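Long-range contacts in D-alanyl-lipoteichoic acid synthetase (Streptococcus pneumoniae, PDB 3BMA), which probably takes part in D-alanyl-lipoteichoic acid biosynthesis at the cell membrane, as a DltD-family protein of the SGNH-hydrolase clan: residues S17-I23 and P73-Q78; L53-G57 and H208-Y212. The protein carries 1 engineered substitution. One frame throughout, in Å; residues are numbered along the deposited sequence.

Contact 1 of 2, residues S17-I23 and P73-Q78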
loop_
_atom_site.group_PDB
_atom_site.type_symbol
_atom_site.label_atom_id
_atom_site.label_comp_id
_atom_site.label_asym_id
_atom_site.label_seq_id
_atom_site.Cartn_x
_atom_site.Cartn_y
_atom_site.Cartn_z
ATOM N N SER C 17 35.217 6.762 -14.563
ATOM C CA SER C 17 34.610 6.469 -13.262
ATOM C C SER C 17 35.520 5.603 -12.398
ATOM O O SER C 17 35.579 5.777 -11.180
ATOM C CB SER C 17 33.269 5.757 -13.447
ATOM O OG SER C 17 32.395 6.528 -14.247
ATOM N N ALA C 18 36.227 4.680 -13.049
ATOM C CA ALA C 18 37.106 3.720 -12.385
ATOM C C ALA C 18 38.259 4.368 -11.634
ATOM O O ALA C 18 38.697 3.855 -10.606
ATOM C CB ALA C 18 37.637 2.725 -13.389
ATOM N N VAL C 19 38.736 5.498 -12.149
ATOM C CA VAL C 19 39.901 6.183 -11.589
ATOM C C VAL C 19 39.585 7.578 -11.034
ATOM O O VAL C 19 40.497 8.306 -10.634
ATOM C CB VAL C 19 41.054 6.278 -12.624
ATOM C CG1 VAL C 19 41.470 4.893 -13.089
ATOM C CG2 VAL C 19 40.645 7.132 -13.811
ATOM N N ALA C 20 38.300 7.939 -11.007
ATOM C CA ALA C 20 37.859 9.264 -10.542
ATOM C C ALA C 20 38.134 9.503 -9.061
ATOM O O ALA C 20 38.488 10.618 -8.668
ATOM C CB ALA C 20 36.379 9.476 -10.831
ATOM N N THR C 21 37.985 8.446 -8.260
ATOM C CA THR C 21 38.102 8.497 -6.794
ATOM C C THR C 21 37.426 9.727 -6.175
ATOM O O THR C 21 38.043 10.485 -5.422
ATOM C CB THR C 21 39.576 8.351 -6.295
ATOM O OG1 THR C 21 40.414 9.328 -6.926
ATOM C CG2 THR C 21 40.112 6.953 -6.586
ATOM N N THR C 22 36.164 9.933 -6.541
ATOM C CA THR C 22 35.347 10.984 -5.949
ATOM C C THR C 22 34.377 10.326 -4.984
ATOM O O THR C 22 34.363 9.097 -4.855
ATOM C CB THR C 22 34.563 11.800 -7.013
ATOM O OG1 THR C 22 33.869 10.914 -7.902
ATOM C CG2 THR C 22 35.502 12.700 -7.811
ATOM N N ILE C 23 33.581 11.144 -4.303
ATOM C CA ILE C 23 32.538 10.652 -3.409
ATOM C C ILE C 23 31.469 9.953 -4.245
ATOM O O ILE C 23 30.987 8.883 -3.869
ATOM C CB ILE C 23 31.940 11.800 -2.550
ATOM C CG1 ILE C 23 33.022 12.402 -1.648
ATOM C CG2 ILE C 23 30.788 11.298 -1.694
ATOM C CD1 ILE C 23 32.726 13.806 -1.173
ATOM N N PRO C 73 41.228 -1.947 -12.735
ATOM C CA PRO C 73 40.724 -1.678 -11.386
ATOM C C PRO C 73 39.592 -0.650 -11.387
ATOM O O PRO C 73 39.664 0.338 -12.118
ATOM C CB PRO C 73 41.948 -1.103 -10.655
ATOM C CG PRO C 73 43.127 -1.393 -11.539
ATOM C CD PRO C 73 42.587 -1.412 -12.929
ATOM N N TYR C 74 38.542 -0.913 -10.609
ATOM C CA TYR C 74 37.567 0.116 -10.257
ATOM C C TYR C 74 37.852 0.520 -8.819
ATOM O O TYR C 74 37.555 -0.225 -7.888
ATOM C CB TYR C 74 36.114 -0.362 -10.406
ATOM C CG TYR C 74 35.121 0.792 -10.444
ATOM C CD1 TYR C 74 34.598 1.245 -11.652
ATOM C CD2 TYR C 74 34.728 1.450 -9.273
ATOM C CE1 TYR C 74 33.707 2.316 -11.695
ATOM C CE2 TYR C 74 33.839 2.524 -9.306
ATOM C CZ TYR C 74 33.332 2.949 -10.519
ATOM O OH TYR C 74 32.448 4.005 -10.553
ATOM N N LEU C 75 38.423 1.705 -8.652
ATOM C CA LEU C 75 38.898 2.150 -7.349
ATOM C C LEU C 75 37.747 2.630 -6.472
ATOM O O LEU C 75 37.116 3.653 -6.747
ATOM C CB LEU C 75 39.979 3.225 -7.506
ATOM C CG LEU C 75 41.106 2.924 -8.508
ATOM C CD1 LEU C 75 41.886 4.188 -8.831
ATOM C CD2 LEU C 75 42.032 1.811 -8.028
ATOM N N LEU C 76 37.475 1.861 -5.423
ATOM C CA LEU C 76 36.363 2.124 -4.527
ATOM C C LEU C 76 36.842 2.523 -3.141
ATOM O O LEU C 76 37.076 1.672 -2.280
ATOM C CB LEU C 76 35.451 0.900 -4.440
ATOM C CG LEU C 76 34.646 0.558 -5.692
ATOM C CD1 LEU C 76 34.294 -0.916 -5.709
ATOM C CD2 LEU C 76 33.393 1.419 -5.787
ATOM N N GLY C 77 36.983 3.826 -2.926
ATOM C CA GLY C 77 37.353 4.337 -1.619
ATOM C C GLY C 77 37.682 5.812 -1.572
ATOM O O GLY C 77 38.081 6.408 -2.575
ATOM N N GLN C 78 37.502 6.391 -0.389
ATOM C CA GLN C 78 37.885 7.768 -0.099
ATOM C C GLN C 78 38.411 7.849 1.334
ATOM O O GLN C 78 38.368 6.861 2.068
ATOM C CB GLN C 78 36.684 8.701 -0.276
ATOM C CG GLN C 78 36.365 9.120 -1.703
ATOM C CD GLN C 78 37.399 10.069 -2.261
ATOM O OE1 GLN C 78 37.359 11.270 -2.005
ATOM N NE2 GLN C 78 38.337 9.532 -3.027
HETATM O O HOH W 1 36.700 5.787 -8.722
#
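This is a buried helix-end-to-strand contact: the last turn of helix 11-18 and the loop after it lie along strand 72-76, an edge strand of the parallel sheet within this chain. Its key bond is Leu75 N to Ala18 O, 2.9 Å long and nearly straight (164° at the hydrogen), lying in the plane of the Ala18 carbonyl. The helix end thus supplies an acceptor to an outward-facing amide of the edge strand. A water bridges the turn and the strand: it accepts from Thr21 N at 3.0 Å and has Leu75 O at 2.9 Å and Ser17 O at 2.7 Å as acceptors within bonding distance. The Tyr74 ring lies against the helix end: with CG anti to the backbone N (chi1 -163°), one ring face receives Ala18 CA, 3.9 Å from the ring centroid, in a CH-pi contact, and the hydroxyl reaches Ser17 CB. On the loop side, Thr21 lies obliquely across Leu75, its CG2 3.8 Å from Leu75 CB. Gln78 bends at chi2 (-71°), folding its amide back so that NE2 donates to Gly77 O at 3.2 Å, in both the carbonyl and the amide planes. The same amide lies close to the Thr21 carbonyl; Gln78 NE2 and Thr21 O are 2.6 Å apart, but the angle is too poor for a hydrogen bond. Tyr74 and Leu76 pair through their backbones with strand 43-47 and the residue just past it, at Val44, Phe46 and Gly48, while the Leu75 N-H faces the other way, to Ala18. Helix 29-36 packs on Tyr74 through Gln31, Lys32 and Ala35, while Tyr124 of helix 118-124 meets Gln78 and Ile23.

Contact 2 of 2, residues L53-G57 and H208-Y212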
loop_
_atom_site.group_PDB
_atom_site.type_symbol
_atom_site.label_atom_id
_atom_site.label_comp_id
_atom_site.label_asym_id
_atom_site.label_seq_id
_atom_site.Cartn_x
_atom_site.Cartn_y
_atom_site.Cartn_z
ATOM N N LEU C 53 44.120 7.197 -3.967
ATOM C CA LEU C 53 44.024 8.631 -4.254
ATOM C C LEU C 53 45.255 9.250 -4.916
ATOM O O LEU C 53 45.118 10.057 -5.840
ATOM C CB LEU C 53 43.656 9.416 -2.993
ATOM C CG LEU C 53 42.163 9.625 -2.739
ATOM C CD1 LEU C 53 41.950 10.173 -1.343
ATOM C CD2 LEU C 53 41.562 10.560 -3.783
ATOM N N ARG C 54 46.445 8.888 -4.438
ATOM C CA ARG C 54 47.687 9.401 -5.013
ATOM C C ARG C 54 48.263 8.446 -6.054
ATOM O O ARG C 54 48.541 7.276 -5.762
ATOM C CB ARG C 54 48.722 9.725 -3.926
ATOM C CG ARG C 54 48.457 11.016 -3.141
ATOM C CD ARG C 54 48.892 12.282 -3.896
ATOM N NE ARG C 54 47.792 12.895 -4.645
ATOM C CZ ARG C 54 47.684 12.909 -5.972
ATOM N NH1 ARG C 54 46.636 13.494 -6.539
ATOM N NH2 ARG C 54 48.613 12.347 -6.738
ATOM N N PHE C 55 48.435 8.963 -7.267
ATOM C CA PHE C 55 48.872 8.180 -8.411
ATOM C C PHE C 55 50.346 8.401 -8.720
ATOM O O PHE C 55 50.871 9.504 -8.545
ATOM C CB PHE C 55 48.049 8.565 -9.645
ATOM C CG PHE C 55 46.612 8.101 -9.608
ATOM C CD1 PHE C 55 45.673 8.735 -8.793
ATOM C CD2 PHE C 55 46.189 7.054 -10.422
ATOM C CE1 PHE C 55 44.345 8.323 -8.779
ATOM C CE2 PHE C 55 44.860 6.634 -10.411
ATOM C CZ PHE C 55 43.938 7.267 -9.583
ATOM N N ASP C 56 51.005 7.336 -9.172
ATOM C CA ASP C 56 52.349 7.421 -9.751
ATOM C C ASP C 56 52.469 6.466 -10.941
ATOM O O ASP C 56 51.460 5.952 -11.428
ATOM C CB ASP C 56 53.454 7.198 -8.698
ATOM C CG ASP C 56 53.305 5.886 -7.937
ATOM O OD1 ASP C 56 53.059 5.936 -6.715
ATOM O OD2 ASP C 56 53.450 4.804 -8.545
ATOM N N GLY C 57 53.696 6.230 -11.401
ATOM C CA GLY C 57 53.947 5.376 -12.565
ATOM C C GLY C 57 53.707 3.898 -12.330
ATOM O O GLY C 57 53.494 3.140 -13.277
ATOM N N HIS C 208 45.834 11.817 -13.598
ATOM C CA HIS C 208 46.097 10.634 -12.782
ATOM C C HIS C 208 46.563 9.403 -13.564
ATOM O O HIS C 208 47.408 8.651 -13.079
ATOM C CB HIS C 208 44.874 10.289 -11.929
ATOM C CG HIS C 208 44.577 11.294 -10.857
ATOM N ND1 HIS C 208 43.294 11.651 -10.508
ATOM C CD2 HIS C 208 45.399 12.014 -10.055
ATOM C CE1 HIS C 208 43.336 12.547 -9.537
ATOM N NE2 HIS C 208 44.602 12.785 -9.245
ATOM N N VAL C 209 46.015 9.195 -14.760
ATOM C CA VAL C 209 46.328 7.998 -15.551
ATOM C C VAL C 209 47.129 8.299 -16.823
ATOM O O VAL C 209 48.211 7.737 -17.013
ATOM C CB VAL C 209 45.054 7.159 -15.875
ATOM C CG1 VAL C 209 45.361 6.025 -16.853
ATOM C CG2 VAL C 209 44.464 6.589 -14.604
ATOM N N ALA C 210 46.610 9.191 -17.668
ATOM C CA ALA C 210 47.176 9.448 -19.003
ATOM C C ALA C 210 48.575 10.077 -19.015
ATOM O O ALA C 210 49.335 9.875 -19.967
ATOM C CB ALA C 210 46.210 10.278 -19.846
ATOM N N LYS C 211 48.909 10.829 -17.967
ATOM C CA LYS C 211 50.216 11.485 -17.870
ATOM C C LYS C 211 51.356 10.529 -17.507
ATOM O O LYS C 211 52.510 10.767 -17.876
ATOM C CB LYS C 211 50.177 12.671 -16.892
ATOM C CG LYS C 211 49.451 13.937 -17.397
ATOM C CD LYS C 211 50.264 14.781 -18.391
ATOM C CE LYS C 211 49.820 14.575 -19.841
ATOM N NZ LYS C 211 48.410 14.995 -20.091
ATOM N N TYR C 212 51.031 9.452 -16.795
ATOM C CA TYR C 212 52.029 8.454 -16.394
ATOM C C TYR C 212 52.231 7.339 -17.433
ATOM O O TYR C 212 53.081 6.461 -17.251
ATOM C CB TYR C 212 51.675 7.850 -15.029
ATOM C CG TYR C 212 51.769 8.819 -13.870
ATOM C CD1 TYR C 212 53.000 9.146 -13.310
ATOM C CD2 TYR C 212 50.623 9.398 -13.328
ATOM C CE1 TYR C 212 53.092 10.036 -12.244
ATOM C CE2 TYR C 212 50.701 10.288 -12.257
ATOM C CZ TYR C 212 51.940 10.600 -11.720
ATOM O OH TYR C 212 52.031 11.479 -10.663
#
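The Phe55 ring has the CB of His208 over the middle of one face, a CH-pi contact of 3.5 Å from CB to the Phe55 centroid, only 9° off the normal. The imidazole lies nearly parallel to that ring, at 14°, but is slid so far off it (centroids 4.5 Å apart) that the two rings barely overlap; Phe55 CE1 lies over the imidazole face, toward its rim. Phe55 also stacks with His59 of the same loop. At the His208 edge, near the ring plane, Arg54 NH1 makes a weak bond to NE2 at 3.5 Å, doubtful because Arg54 has a second conformer. The other imidazole nitrogen, ND1, bonds to Asn204 one turn back, which would hold the ring's rotation. Here the loop following strand 43-47, in a parallel sheet of strand order 2-1-3-4-5 consistent with the SGNH-hydrolase clan, meets the end of helix 202-210, where the turns widen to the pi type. Beyond it, Tyr212 offers a face to the loop backbone: Asp56 CA lies 3.8 Å from the Tyr212 ring centroid. Asp56 leaves the backbone away from the helix segment; its carboxylate is held by a salt bridge to Lys347 and by the backbone N of Trp354 and of Ala58.

Overall arrangement
Contacts 1 and 2 are neighbours, their centres about 13 Å apart, and their segments alternate along the chain: 17-23, 53-57, 73-78, then 208-212. They touch directly. Leu53 CD2 packs on contact 1, 3.5 Å from Gln78 NE2 and 3.6 Å from Thr21 OG1. Val19 reaches contact 2 twice, its O lying 3.7 Å from Phe55 CZ and its CG1 3.8 Å from Val209 CG2. Contact 1 covers the edge of the sheet, and contact 2 lies farther out, its centre about 19 Å from that of the chain against 11 Å. In SGNH hydrolases the nucleophile follows the first strand, so residues 53-57 probably lie just past the active-site loop.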